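Local coordinates for acetyl-CoA acetyltransferase (Mycobacterium smegmatis, PDB 4EGV), which is a monomeric thiolase-like protein that probably has acyltransferase activity and carries an additional C-terminal domain, at residues V242-T247 against P260-A265; M254-Y259 against R463-P468; P468-I473 against K486-D491. All coordinates share one frame; numbering follows the deposited sequence.

Interaction 1. Residues V242-T247 against P260-A265; sequences VEELLT and PRLMVA
Leu245, on the short helix 242-246, reaches across to Met263 and Leu262, and these three residues account for most of the surface buried where the helix meets the 3-10 turn 261-263. The contact shows how two short elements can be joined with no hydrogen bond directly between them. Both methyl branches of Leu245 are engaged. CD1 is the nearer to the selenomethionine, 3.4 Å from Met263 CE, while CD2 lies 4.0 Å from Leu262 CB and just as close to Leu262 O. Met263 starts with CG anti to the backbone N (chi1 -166°), and bends at the next two torsions swing its terminal methyl back against Leu245, so that the two side chains cross at about a right angle. Leu262 points at the helix from its alpha carbon and passes beside the aliphatic part of Glu244, whose carboxylate is turned to a salt bridge with Arg240. Near the end of the helix the ring of Pro260 packs on the backbone, CG standing 3.6 Å from Leu245 O. Phe221 of helix 210-230 touches Met263 as well. Polar linkage is left to Asn252 in the intervening loop: its ND2 binds Leu245 O and Thr247 O, and its OD1 accepts the N-H of Leu262. The chemistry therefore implies a division of labour, with apolar side chains filling the interface and one amide satisfying backbone groups on both segments.

Interaction 2. Residues M254-Y259 against R463-P468; sequences MIVDPY and RYDWTP
Tyr464 lies along residues 254-257 where the additional C-terminal domain, through the loop after strand 453-463, meets the thiolase part of the chain. The motif between these residues is a single backbone bridge, pairing Val256 with Arg463, and it illustrates how a short main-chain link can be reinforced by one large side chain. Of the hydrogen bonds, the backbone one runs from Tyr464 N to Ile255 O at 2.9 Å, with an N-H...O angle of 153°. The other belongs to the phenol: with CG anti to the carbonyl carbon (chi1 -59°), the ring extends along the strand until OH donates to Asp257 OD1 over 2.6 Å. That oxygen is approached on its anti side, and carboxylate and ring planes stand 47° apart. Just beyond, Asp257 is also backbone-bonded to Val462, and its O accepts Thr461 OG1. Next come the apolar contacts. Met254 runs alongside the tyrosine in the same direction, its CB over one ring face in a CH-pi contact, 3.9 Å from the centroid, and its CE 3.7 Å from Tyr464 CE2. His469 meets the same ring edge-to-face. Charge pairing stays within residues 463-468. Arg463 NH2 bonds Asp465 OD2 nearly in the guanidinium plane, which probably restrains the carboxylate's rotation. Asp465 OD1 lies 3.2 Å from Ile255 O, two acceptors side by side with no hydrogen bond between them.

Interaction 3. Residues P468-I473 against K486-D491; sequences PHTGII and KTKDED
With OG1 beside the backbone N (chi1 -58°) and CG2 opposite that nitrogen, Thr470 lays its hydroxyl oxygen alongside the methylenes of Lys488 and its methyl against Lys486, whose CG lies 3.9 Å from Thr470 CG2. The setting is a beta hairpin of strands 470-476 and 482-487, and it exemplifies how antiparallel pairing sets the positions of flanking side chains. Gly471 and Thr487 form the hydrogen-bonded pair: Gly471 N donates to Thr487 O at 3.0 Å with an angle of 166°, whereas the return bond from Thr487 N to Gly471 O is weak and bent to 131°. Because Gly471 has no side chain, Thr487 CG2 can rest against its backbone, 3.9 Å from the alpha carbon. Thr487 OG1 is bonded to Ala517 O of strand 516-519, which links the outermost strands of the five-stranded sheet, consistent with an OB-like fold. Ile472 and Lys486 follow as a non-hydrogen-bonded pair. Beyond the strand, Lys488 crosses the ring of Pro468 at about a right angle, its CD 4.1 Å from Pro468 CG, and Asp489 caps helix 490-498 through Leu492 N. The hydroxyl beside this lysine is itself tied back within its own segment, Thr470 OG1 donating to Pro468 O at 3.0 Å.

In the fold
The contacts lead from the thiolase part into the additional C-terminal domain, interaction 2 joining the two. Interaction 1 is buried and apolar, interaction 2 partly buried and mixed, and interaction 3, farthest from the chain's centre, combines a hairpin ladder with the exposed Lys488 and the partly exposed Lys486. Interactions 1 and 2 touch, Arg261 CG packing on Ile255 CD1, since one continuous run of chain supplies the helix, the turn and the strand. Interactions 2 and 3 share Pro468 and are joined by a probable hydrogen bond from Arg463 N to Thr470 O. Interactions 1 and 3 stay apart, their nearest atoms about 13 Å from each other. The closest ends of the segments are 204 residues apart in interaction 2 and 13 in each of the others.

Interaction 1. Residues V242-T247 against P260-A265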
ATOM      1  N   VAL A 242     -16.847  -6.959 -14.104  1.00 57.04           N
ATOM      2  CA  VAL A 242     -16.206  -8.209 -13.729  1.00 56.85           C
ATOM      3  C   VAL A 242     -15.804  -9.018 -14.953  1.00 57.23           C
ATOM      4  O   VAL A 242     -14.693  -9.507 -15.024  1.00 57.45           O
ATOM      5  CB  VAL A 242     -17.156  -9.034 -12.823  1.00 56.87           C
ATOM      6  CG1 VAL A 242     -16.627 -10.421 -12.576  1.00 56.64           C
ATOM      7  CG2 VAL A 242     -17.434  -8.310 -11.471  1.00 56.46           C
ATOM      8  N   GLU A 243     -16.715  -9.146 -15.915  1.00 57.63           N
ATOM      9  CA  GLU A 243     -16.526  -9.913 -17.155  1.00 57.46           C
ATOM     10  C   GLU A 243     -15.395  -9.315 -17.996  1.00 57.15           C
ATOM     11  O   GLU A 243     -14.540 -10.040 -18.502  1.00 56.89           O
ATOM     12  CB  GLU A 243     -17.855  -9.933 -17.940  1.00 57.96           C
ATOM     13  CG  GLU A 243     -18.038 -11.038 -19.022  1.00 60.73           C
ATOM     14  CD  GLU A 243     -18.421 -12.440 -18.439  1.00 62.84           C
ATOM     15  OE1 GLU A 243     -17.534 -13.105 -17.855  1.00 61.80           O
ATOM     16  OE2 GLU A 243     -19.594 -12.891 -18.586  1.00 62.10           O
ATOM     17  N   GLU A 244     -15.403  -7.990 -18.126  1.00 56.89           N
ATOM     18  CA  GLU A 244     -14.393  -7.241 -18.857  1.00 56.75           C
ATOM     19  C   GLU A 244     -12.985  -7.466 -18.291  1.00 56.09           C
ATOM     20  O   GLU A 244     -12.057  -7.670 -19.049  1.00 55.90           O
ATOM     21  CB  GLU A 244     -14.764  -5.767 -18.835  1.00 57.05           C
ATOM     22  CG  GLU A 244     -14.028  -4.835 -19.795  1.00 58.67           C
ATOM     23  CD  GLU A 244     -14.539  -3.373 -19.679  1.00 61.53           C
ATOM     24  OE1 GLU A 244     -15.544  -3.132 -18.967  1.00 61.71           O
ATOM     25  OE2 GLU A 244     -13.944  -2.467 -20.297  1.00 59.70           O
ATOM     26  N   LEU A 245     -12.840  -7.452 -16.966  1.00 55.38           N
ATOM     27  CA  LEU A 245     -11.553  -7.684 -16.276  1.00 54.71           C
ATOM     28  C   LEU A 245     -11.009  -9.113 -16.399  1.00 55.00           C
ATOM     29  O   LEU A 245      -9.799  -9.330 -16.481  1.00 54.77           O
ATOM     30  CB  LEU A 245     -11.639  -7.324 -14.780  1.00 54.31           C
ATOM     31  CG  LEU A 245     -11.684  -5.858 -14.333  1.00 53.00           C
ATOM     32  CD1 LEU A 245     -12.013  -5.696 -12.876  1.00 50.04           C
ATOM     33  CD2 LEU A 245     -10.384  -5.182 -14.638  1.00 52.03           C
ATOM     34  N   LEU A 246     -11.916 -10.079 -16.410  1.00 55.33           N
ATOM     35  CA  LEU A 246     -11.578 -11.475 -16.365  1.00 55.50           C
ATOM     36  C   LEU A 246     -11.308 -12.061 -17.746  1.00 55.37           C
ATOM     37  O   LEU A 246     -10.610 -13.068 -17.862  1.00 55.35           O
ATOM     38  CB  LEU A 246     -12.713 -12.209 -15.641  1.00 55.81           C
ATOM     39  CG  LEU A 246     -13.083 -13.680 -15.875  1.00 56.82           C
ATOM     40  CD1 LEU A 246     -13.685 -14.302 -14.645  1.00 57.93           C
ATOM     41  CD2 LEU A 246     -14.047 -13.834 -17.003  1.00 57.96           C
ATOM     42  N   THR A 247     -11.874 -11.438 -18.784  1.00 55.42           N
ATOM     43  CA  THR A 247     -11.788 -11.934 -20.174  1.00 55.25           C
ATOM     44  C   THR A 247     -10.534 -11.444 -20.882  1.00 55.26           C
ATOM     45  O   THR A 247     -10.383 -10.253 -21.161  1.00 54.86           O
ATOM     46  CB  THR A 247     -13.049 -11.555 -21.004  1.00 55.25           C
ATOM     47  OG1 THR A 247     -14.221 -12.030 -20.339  1.00 54.96           O
ATOM     48  CG2 THR A 247     -12.997 -12.144 -22.399  1.00 54.55           C
ATOM     49  N   PRO A 260      -4.149 -10.146 -15.889  1.00 43.48           N
ATOM     50  CA  PRO A 260      -4.396  -9.523 -17.187  1.00 44.01           C
ATOM     51  C   PRO A 260      -4.118  -8.044 -17.118  1.00 44.84           C
ATOM     52  O   PRO A 260      -4.226  -7.450 -16.060  1.00 44.01           O
ATOM     53  CB  PRO A 260      -5.875  -9.777 -17.445  1.00 43.78           C
ATOM     54  CG  PRO A 260      -6.421 -10.446 -16.221  1.00 43.39           C
ATOM     55  CD  PRO A 260      -5.394 -10.519 -15.181  1.00 43.10           C
ATOM     56  N   ARG A 261      -3.749  -7.467 -18.253  1.00 46.61           N
ATOM     57  CA  ARG A 261      -3.418  -6.051 -18.347  1.00 48.95           C
ATOM     58  C   ARG A 261      -4.357  -5.066 -17.647  1.00 49.71           C
ATOM     59  O   ARG A 261      -3.867  -4.169 -17.036  1.00 49.77           O
ATOM     60  CB  ARG A 261      -3.253  -5.625 -19.795  1.00 49.09           C
ATOM     61  CG  ARG A 261      -2.297  -4.478 -19.963  1.00 52.39           C
ATOM     62  CD  ARG A 261      -2.356  -3.894 -21.363  1.00 56.96           C
ATOM     63  NE  ARG A 261      -2.741  -2.494 -21.327  1.00 60.85           N
ATOM     64  CZ  ARG A 261      -3.962  -1.987 -21.519  1.00 63.34           C
ATOM     65  NH1 ARG A 261      -5.022  -2.745 -21.790  1.00 63.75           N
ATOM     66  NH2 ARG A 261      -4.122  -0.673 -21.434  1.00 63.24           N
ATOM     67  N   LEU A 262      -5.683  -5.196 -17.749  1.00 51.18           N
ATOM     68  CA  LEU A 262      -6.585  -4.165 -17.199  1.00 52.55           C
ATOM     69  C   LEU A 262      -6.573  -4.097 -15.688  1.00 53.92           C
ATOM     70  O   LEU A 262      -7.030  -3.131 -15.100  1.00 53.89           O
ATOM     71  CB  LEU A 262      -8.016  -4.322 -17.692  1.00 52.09           C
ATOM     72  CG  LEU A 262      -8.241  -3.998 -19.160  1.00 52.11           C
ATOM     73  CD1 LEU A 262      -9.702  -4.079 -19.457  1.00 51.04           C
ATOM     74  CD2 LEU A 262      -7.708  -2.621 -19.515  1.00 52.63           C
HETATM   75  N   MSE A 263      -6.014  -5.122 -15.077  1.00 56.04           N
HETATM   76  CA  MSE A 263      -5.966  -5.279 -13.649  1.00 58.57           C
HETATM   77  C   MSE A 263      -4.668  -4.732 -13.062  1.00 59.32           C
HETATM   78  O   MSE A 263      -4.456  -4.795 -11.856  1.00 59.57           O
HETATM   79  CB  MSE A 263      -6.057  -6.768 -13.377  1.00 59.32           C
HETATM   80  CG  MSE A 263      -6.352  -7.182 -11.959  1.00 63.85           C
HETATM   81 SE   MSE A 263      -7.651  -8.668 -12.002  1.00 72.60          SE
HETATM   82  CE  MSE A 263      -9.232  -7.568 -12.113  1.00 71.88           C
ATOM     83  N   VAL A 264      -3.787  -4.237 -13.924  1.00 60.45           N
ATOM     84  CA  VAL A 264      -2.516  -3.632 -13.545  1.00 61.61           C
ATOM     85  C   VAL A 264      -2.169  -2.607 -14.616  1.00 62.53           C
ATOM     86  O   VAL A 264      -2.291  -2.899 -15.778  1.00 63.23           O
ATOM     87  CB  VAL A 264      -1.363  -4.681 -13.400  1.00 61.75           C
ATOM     88  CG1 VAL A 264      -1.800  -5.887 -12.563  1.00 61.45           C
ATOM     89  CG2 VAL A 264      -0.766  -5.107 -14.744  1.00 61.26           C
ATOM     90  N   ALA A 265      -1.768  -1.393 -14.257  1.00 63.56           N
ATOM     91  CA  ALA A 265      -1.536  -0.350 -15.280  1.00 64.13           C
ATOM     92  C   ALA A 265      -0.665   0.773 -14.750  1.00 64.54           C
ATOM     93  O   ALA A 265       0.532   0.792 -14.979  1.00 64.58           O
ATOM     94  CB  ALA A 265      -2.860   0.216 -15.819  1.00 63.94           C
TER

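Interaction 2. Residues M254-Y259 against R463-P468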
HETATM    1  N   MSE A 254      -2.623 -11.114 -21.017  1.00 50.87           N
HETATM    2  CA  MSE A 254      -1.804 -11.587 -19.918  1.00 50.45           C
HETATM    3  C   MSE A 254      -0.440 -10.880 -19.915  1.00 49.06           C
HETATM    4  O   MSE A 254       0.260 -10.922 -20.904  1.00 48.61           O
HETATM    5  CB  MSE A 254      -1.642 -13.119 -20.013  1.00 51.08           C
HETATM    6  CG  MSE A 254      -2.890 -13.927 -19.638  1.00 53.53           C
HETATM    7 SE   MSE A 254      -3.549 -13.598 -17.756  1.00 60.86          SE
HETATM    8  CE  MSE A 254      -2.304 -14.763 -16.758  1.00 58.64           C
ATOM      9  N   ILE A 255      -0.097 -10.225 -18.804  1.00 47.76           N
ATOM     10  CA  ILE A 255       1.204  -9.549 -18.604  1.00 46.67           C
ATOM     11  C   ILE A 255       2.158 -10.396 -17.760  1.00 44.93           C
ATOM     12  O   ILE A 255       3.180 -10.831 -18.220  1.00 44.20           O
ATOM     13  CB  ILE A 255       1.027  -8.165 -17.890  1.00 47.12           C
ATOM     14  CG1 ILE A 255       0.154  -7.227 -18.714  1.00 48.26           C
ATOM     15  CG2 ILE A 255       2.392  -7.463 -17.599  1.00 47.63           C
ATOM     16  CD1 ILE A 255       0.902  -6.396 -19.788  1.00 49.34           C
ATOM     17  N   VAL A 256       1.803 -10.576 -16.501  1.00 43.72           N
ATOM     18  CA  VAL A 256       2.554 -11.383 -15.565  1.00 42.80           C
ATOM     19  C   VAL A 256       1.516 -12.235 -14.810  1.00 42.21           C
ATOM     20  O   VAL A 256       0.505 -11.711 -14.381  1.00 41.26           O
ATOM     21  CB  VAL A 256       3.408 -10.476 -14.624  1.00 42.72           C
ATOM     22  CG1 VAL A 256       3.801 -11.199 -13.387  1.00 41.85           C
ATOM     23  CG2 VAL A 256       4.655  -9.927 -15.347  1.00 41.76           C
ATOM     24  N   ASP A 257       1.754 -13.545 -14.709  1.00 41.81           N
ATOM     25  CA  ASP A 257       0.795 -14.453 -14.116  1.00 42.02           C
ATOM     26  C   ASP A 257       0.598 -14.119 -12.651  1.00 41.92           C
ATOM     27  O   ASP A 257       1.554 -14.082 -11.891  1.00 41.48           O
ATOM     28  CB  ASP A 257       1.216 -15.914 -14.269  1.00 42.41           C
ATOM     29  CG  ASP A 257       0.008 -16.868 -14.388  1.00 44.40           C
ATOM     30  OD1 ASP A 257      -0.488 -17.055 -15.526  1.00 46.38           O
ATOM     31  OD2 ASP A 257      -0.436 -17.438 -13.360  1.00 44.62           O
ATOM     32  N   PRO A 258      -0.659 -13.958 -12.223  1.00 41.89           N
ATOM     33  CA  PRO A 258      -1.896 -14.321 -12.892  1.00 41.85           C
ATOM     34  C   PRO A 258      -2.703 -13.177 -13.461  1.00 41.79           C
ATOM     35  O   PRO A 258      -3.890 -13.376 -13.752  1.00 41.76           O
ATOM     36  CB  PRO A 258      -2.696 -14.967 -11.761  1.00 41.71           C
ATOM     37  CG  PRO A 258      -2.286 -14.231 -10.567  1.00 42.12           C
ATOM     38  CD  PRO A 258      -0.912 -13.623 -10.824  1.00 42.17           C
ATOM     39  N   TYR A 259      -2.080 -12.006 -13.617  1.00 41.99           N
ATOM     40  CA  TYR A 259      -2.803 -10.767 -13.966  1.00 42.03           C
ATOM     41  C   TYR A 259      -2.910 -10.409 -15.444  1.00 42.50           C
ATOM     42  O   TYR A 259      -1.909 -10.356 -16.162  1.00 41.72           O
ATOM     43  CB  TYR A 259      -2.210  -9.552 -13.289  1.00 41.42           C
ATOM     44  CG  TYR A 259      -1.834  -9.724 -11.863  1.00 40.58           C
ATOM     45  CD1 TYR A 259      -2.816  -9.784 -10.865  1.00 38.46           C
ATOM     46  CD2 TYR A 259      -0.479  -9.783 -11.488  1.00 39.46           C
ATOM     47  CE1 TYR A 259      -2.470  -9.920  -9.529  1.00 37.03           C
ATOM     48  CE2 TYR A 259      -0.120  -9.932 -10.169  1.00 37.92           C
ATOM     49  CZ  TYR A 259      -1.121  -9.997  -9.193  1.00 38.23           C
ATOM     50  OH  TYR A 259      -0.755 -10.114  -7.891  1.00 38.02           O
ATOM     51  N   ARG A 463       6.297 -14.633 -17.090  1.00 40.31           N
ATOM     52  CA  ARG A 463       6.390 -13.344 -17.776  1.00 40.84           C
ATOM     53  C   ARG A 463       5.954 -13.478 -19.219  1.00 40.40           C
ATOM     54  O   ARG A 463       6.622 -14.113 -20.005  1.00 39.99           O
ATOM     55  CB  ARG A 463       7.803 -12.788 -17.734  1.00 41.14           C
ATOM     56  CG  ARG A 463       8.416 -12.723 -16.359  1.00 43.96           C
ATOM     57  CD  ARG A 463       9.475 -11.658 -16.275  1.00 48.66           C
ATOM     58  NE  ARG A 463       8.877 -10.383 -16.649  1.00 52.59           N
ATOM     59  CZ  ARG A 463       9.218  -9.195 -16.163  1.00 52.23           C
ATOM     60  NH1 ARG A 463      10.192  -9.062 -15.255  1.00 52.03           N
ATOM     61  NH2 ARG A 463       8.567  -8.139 -16.595  1.00 50.60           N
ATOM     62  N   TYR A 464       4.821 -12.882 -19.550  1.00 40.90           N
ATOM     63  CA  TYR A 464       4.250 -12.958 -20.891  1.00 41.25           C
ATOM     64  C   TYR A 464       4.725 -11.791 -21.753  1.00 41.21           C
ATOM     65  O   TYR A 464       4.491 -11.741 -22.958  1.00 41.29           O
ATOM     66  CB  TYR A 464       2.728 -12.993 -20.849  1.00 40.91           C
ATOM     67  CG  TYR A 464       2.157 -14.134 -20.084  1.00 40.93           C
ATOM     68  CD1 TYR A 464       2.066 -15.393 -20.637  1.00 41.74           C
ATOM     69  CD2 TYR A 464       1.665 -13.946 -18.795  1.00 41.07           C
ATOM     70  CE1 TYR A 464       1.510 -16.455 -19.916  1.00 41.50           C
ATOM     71  CE2 TYR A 464       1.099 -14.994 -18.076  1.00 41.05           C
ATOM     72  CZ  TYR A 464       1.031 -16.243 -18.642  1.00 40.45           C
ATOM     73  OH  TYR A 464       0.473 -17.257 -17.926  1.00 38.82           O
ATOM     74  N   ASP A 465       5.416 -10.861 -21.132  1.00 41.27           N
ATOM     75  CA  ASP A 465       5.938  -9.726 -21.849  1.00 41.61           C
ATOM     76  C   ASP A 465       7.319 -10.025 -22.418  1.00 40.68           C
ATOM     77  O   ASP A 465       7.836  -9.244 -23.190  1.00 40.09           O
ATOM     78  CB  ASP A 465       5.905  -8.445 -20.978  1.00 42.40           C
ATOM     79  CG  ASP A 465       6.354  -8.688 -19.505  1.00 44.00           C
ATOM     80  OD1 ASP A 465       6.160  -9.804 -18.977  1.00 45.59           O
ATOM     81  OD2 ASP A 465       6.901  -7.766 -18.856  1.00 44.44           O
ATOM     82  N   TRP A 466       7.881 -11.178 -22.060  1.00 39.82           N
ATOM     83  CA  TRP A 466       9.117 -11.675 -22.657  1.00 39.15           C
ATOM     84  C   TRP A 466       8.823 -12.739 -23.695  1.00 38.33           C
ATOM     85  O   TRP A 466       7.838 -13.447 -23.588  1.00 38.06           O
ATOM     86  CB  TRP A 466      10.034 -12.234 -21.569  1.00 39.46           C
ATOM     87  CG  TRP A 466      10.596 -11.207 -20.627  1.00 40.55           C
ATOM     88  CD1 TRP A 466      10.239  -9.906 -20.545  1.00 41.48           C
ATOM     89  CD2 TRP A 466      11.575 -11.414 -19.602  1.00 41.34           C
ATOM     90  NE1 TRP A 466      10.939  -9.270 -19.559  1.00 41.64           N
ATOM     91  CE2 TRP A 466      11.768 -10.176 -18.954  1.00 42.19           C
ATOM     92  CE3 TRP A 466      12.323 -12.524 -19.171  1.00 42.13           C
ATOM     93  CZ2 TRP A 466      12.693 -10.006 -17.889  1.00 43.08           C
ATOM     94  CZ3 TRP A 466      13.257 -12.355 -18.104  1.00 43.15           C
ATOM     95  CH2 TRP A 466      13.430 -11.104 -17.489  1.00 43.03           C
ATOM     96  N   THR A 467       9.664 -12.825 -24.717  1.00 37.73           N
ATOM     97  CA  THR A 467       9.707 -13.992 -25.594  1.00 36.97           C
ATOM     98  C   THR A 467      11.112 -14.595 -25.571  1.00 37.07           C
ATOM     99  O   THR A 467      12.069 -13.901 -25.823  1.00 36.26           O
ATOM    100  CB  THR A 467       9.284 -13.650 -27.013  1.00 36.85           C
ATOM    101  OG1 THR A 467       8.041 -12.962 -26.949  1.00 35.87           O
ATOM    102  CG2 THR A 467       9.166 -14.916 -27.905  1.00 35.98           C
ATOM    103  N   PRO A 468      11.234 -15.901 -25.269  1.00 37.56           N
ATOM    104  CA  PRO A 468      10.098 -16.783 -24.968  1.00 37.81           C
ATOM    105  C   PRO A 468       9.503 -16.474 -23.576  1.00 37.27           C
ATOM    106  O   PRO A 468      10.172 -15.882 -22.743  1.00 36.72           O
ATOM    107  CB  PRO A 468      10.697 -18.199 -25.082  1.00 38.02           C
ATOM    108  CG  PRO A 468      12.173 -18.012 -25.152  1.00 38.33           C
ATOM    109  CD  PRO A 468      12.528 -16.580 -25.155  1.00 37.68           C
TER

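Interaction 3. Residues P468-I473 against K486-D491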
ATOM      1  N   PRO A 468      11.234 -15.901 -25.269  1.00 37.56           N
ATOM      2  CA  PRO A 468      10.098 -16.783 -24.968  1.00 37.81           C
ATOM      3  C   PRO A 468       9.503 -16.474 -23.576  1.00 37.27           C
ATOM      4  O   PRO A 468      10.172 -15.882 -22.743  1.00 36.72           O
ATOM      5  CB  PRO A 468      10.697 -18.199 -25.082  1.00 38.02           C
ATOM      6  CG  PRO A 468      12.173 -18.012 -25.152  1.00 38.33           C
ATOM      7  CD  PRO A 468      12.528 -16.580 -25.155  1.00 37.68           C
ATOM      8  N   HIS A 469       8.248 -16.840 -23.357  1.00 37.21           N
ATOM      9  CA  HIS A 469       7.635 -16.699 -22.042  1.00 37.35           C
ATOM     10  C   HIS A 469       8.538 -17.344 -20.980  1.00 37.28           C
ATOM     11  O   HIS A 469       9.133 -18.385 -21.199  1.00 37.13           O
ATOM     12  CB  HIS A 469       6.210 -17.280 -22.023  1.00 37.13           C
ATOM     13  CG  HIS A 469       5.258 -16.588 -22.952  1.00 38.53           C
ATOM     14  ND1 HIS A 469       4.052 -17.140 -23.328  1.00 40.03           N
ATOM     15  CD2 HIS A 469       5.339 -15.401 -23.602  1.00 40.00           C
ATOM     16  CE1 HIS A 469       3.432 -16.327 -24.170  1.00 39.86           C
ATOM     17  NE2 HIS A 469       4.195 -15.263 -24.353  1.00 39.56           N
ATOM     18  N   THR A 470       8.650 -16.700 -19.832  1.00 37.58           N
ATOM     19  CA  THR A 470       9.634 -17.083 -18.832  1.00 38.12           C
ATOM     20  C   THR A 470       8.971 -17.304 -17.487  1.00 38.19           C
ATOM     21  O   THR A 470       8.277 -16.422 -16.996  1.00 37.95           O
ATOM     22  CB  THR A 470      10.729 -15.982 -18.684  1.00 38.30           C
ATOM     23  OG1 THR A 470      11.353 -15.760 -19.939  1.00 37.66           O
ATOM     24  CG2 THR A 470      11.814 -16.357 -17.672  1.00 38.55           C
ATOM     25  N   GLY A 471       9.224 -18.474 -16.899  1.00 38.50           N
ATOM     26  CA  GLY A 471       8.689 -18.862 -15.601  1.00 38.76           C
ATOM     27  C   GLY A 471       9.632 -18.625 -14.440  1.00 39.28           C
ATOM     28  O   GLY A 471      10.825 -18.824 -14.532  1.00 39.08           O
ATOM     29  N   ILE A 472       9.084 -18.162 -13.335  1.00 40.14           N
ATOM     30  CA  ILE A 472       9.838 -18.035 -12.106  1.00 40.91           C
ATOM     31  C   ILE A 472       9.157 -18.927 -11.100  1.00 41.52           C
ATOM     32  O   ILE A 472       7.929 -18.909 -10.953  1.00 41.34           O
ATOM     33  CB  ILE A 472       9.808 -16.612 -11.557  1.00 41.10           C
ATOM     34  CG1 ILE A 472      10.016 -15.560 -12.676  1.00 42.17           C
ATOM     35  CG2 ILE A 472      10.733 -16.492 -10.368  1.00 40.31           C
ATOM     36  CD1 ILE A 472      11.414 -15.138 -12.972  1.00 41.41           C
ATOM     37  N   ILE A 473       9.958 -19.720 -10.413  1.00 42.24           N
ATOM     38  CA  ILE A 473       9.434 -20.691  -9.486  1.00 43.04           C
ATOM     39  C   ILE A 473      10.072 -20.505  -8.108  1.00 43.38           C
ATOM     40  O   ILE A 473      11.270 -20.271  -7.998  1.00 43.20           O
ATOM     41  CB  ILE A 473       9.662 -22.129 -10.037  1.00 43.21           C
ATOM     42  CG1 ILE A 473       9.009 -22.275 -11.406  1.00 43.36           C
ATOM     43  CG2 ILE A 473       9.157 -23.216  -9.050  1.00 43.65           C
ATOM     44  CD1 ILE A 473       8.941 -23.687 -11.917  1.00 44.05           C
ATOM     45  N   LYS A 486      14.468 -20.163 -12.524  1.00 52.43           N
ATOM     46  CA  LYS A 486      14.015 -19.527 -13.736  1.00 53.63           C
ATOM     47  C   LYS A 486      13.954 -20.602 -14.823  1.00 53.82           C
ATOM     48  O   LYS A 486      14.735 -21.542 -14.813  1.00 53.64           O
ATOM     49  CB  LYS A 486      15.021 -18.459 -14.120  1.00 54.14           C
ATOM     50  CG  LYS A 486      14.505 -17.454 -15.136  1.00 57.47           C
ATOM     51  CD  LYS A 486      15.546 -17.127 -16.231  1.00 62.34           C
ATOM     52  CE  LYS A 486      16.100 -15.713 -16.094  1.00 64.95           C
ATOM     53  NZ  LYS A 486      17.495 -15.609 -16.577  1.00 65.77           N
ATOM     54  N   THR A 487      13.046 -20.458 -15.776  1.00 54.19           N
ATOM     55  CA  THR A 487      12.813 -21.514 -16.760  1.00 54.36           C
ATOM     56  C   THR A 487      12.262 -20.986 -18.099  1.00 54.62           C
ATOM     57  O   THR A 487      11.337 -20.156 -18.150  1.00 54.17           O
ATOM     58  CB  THR A 487      11.928 -22.707 -16.160  1.00 54.42           C
ATOM     59  OG1 THR A 487      11.925 -23.834 -17.039  1.00 53.54           O
ATOM     60  CG2 THR A 487      10.492 -22.307 -15.925  1.00 54.55           C
ATOM     61  N   LYS A 488      12.851 -21.467 -19.186  1.00 54.96           N
ATOM     62  CA  LYS A 488      12.296 -21.221 -20.511  1.00 55.37           C
ATOM     63  C   LYS A 488      11.978 -22.510 -21.242  1.00 55.61           C
ATOM     64  O   LYS A 488      11.536 -22.487 -22.392  1.00 55.67           O
ATOM     65  CB  LYS A 488      13.245 -20.380 -21.352  1.00 55.36           C
ATOM     66  CG  LYS A 488      13.415 -19.027 -20.773  1.00 55.56           C
ATOM     67  CD  LYS A 488      14.188 -18.085 -21.619  1.00 55.72           C
ATOM     68  CE  LYS A 488      14.581 -16.930 -20.736  1.00 55.53           C
ATOM     69  NZ  LYS A 488      14.664 -15.654 -21.458  1.00 55.43           N
ATOM     70  N   ASP A 489      12.263 -23.630 -20.597  1.00 55.77           N
ATOM     71  CA  ASP A 489      11.824 -24.902 -21.099  1.00 56.29           C
ATOM     72  C   ASP A 489      10.351 -24.806 -21.585  1.00 56.07           C
ATOM     73  O   ASP A 489       9.445 -24.465 -20.835  1.00 55.90           O
ATOM     74  CB  ASP A 489      12.059 -25.975 -20.028  1.00 56.35           C
ATOM     75  CG  ASP A 489      11.277 -27.239 -20.283  1.00 58.97           C
ATOM     76  OD1 ASP A 489      11.685 -28.053 -21.161  1.00 61.16           O
ATOM     77  OD2 ASP A 489      10.251 -27.424 -19.588  1.00 61.75           O
ATOM     78  N   GLU A 490      10.154 -25.060 -22.876  1.00 56.47           N
ATOM     79  CA  GLU A 490       8.844 -25.087 -23.519  1.00 56.53           C
ATOM     80  C   GLU A 490       7.838 -25.974 -22.733  1.00 56.07           C
ATOM     81  O   GLU A 490       6.693 -25.577 -22.547  1.00 55.60           O
ATOM     82  CB  GLU A 490       9.038 -25.473 -25.014  1.00 56.92           C
ATOM     83  CG  GLU A 490       7.785 -25.847 -25.889  1.00 58.96           C
ATOM     84  CD  GLU A 490       8.163 -26.366 -27.343  1.00 61.40           C
ATOM     85  OE1 GLU A 490       8.421 -25.527 -28.244  1.00 61.71           O
ATOM     86  OE2 GLU A 490       8.195 -27.603 -27.594  1.00 58.94           O
ATOM     87  N   ASP A 491       8.270 -27.136 -22.232  1.00 55.68           N
ATOM     88  CA  ASP A 491       7.342 -28.061 -21.532  1.00 55.69           C
ATOM     89  C   ASP A 491       6.788 -27.519 -20.189  1.00 54.59           C
ATOM     90  O   ASP A 491       5.571 -27.553 -19.936  1.00 54.24           O
ATOM     91  CB  ASP A 491       7.966 -29.476 -21.325  1.00 56.40           C
ATOM     92  CG  ASP A 491       8.090 -30.291 -22.642  1.00 58.04           C
ATOM     93  OD1 ASP A 491       7.045 -30.675 -23.263  1.00 54.80           O
ATOM     94  OD2 ASP A 491       9.266 -30.548 -23.030  1.00 59.94           O
TER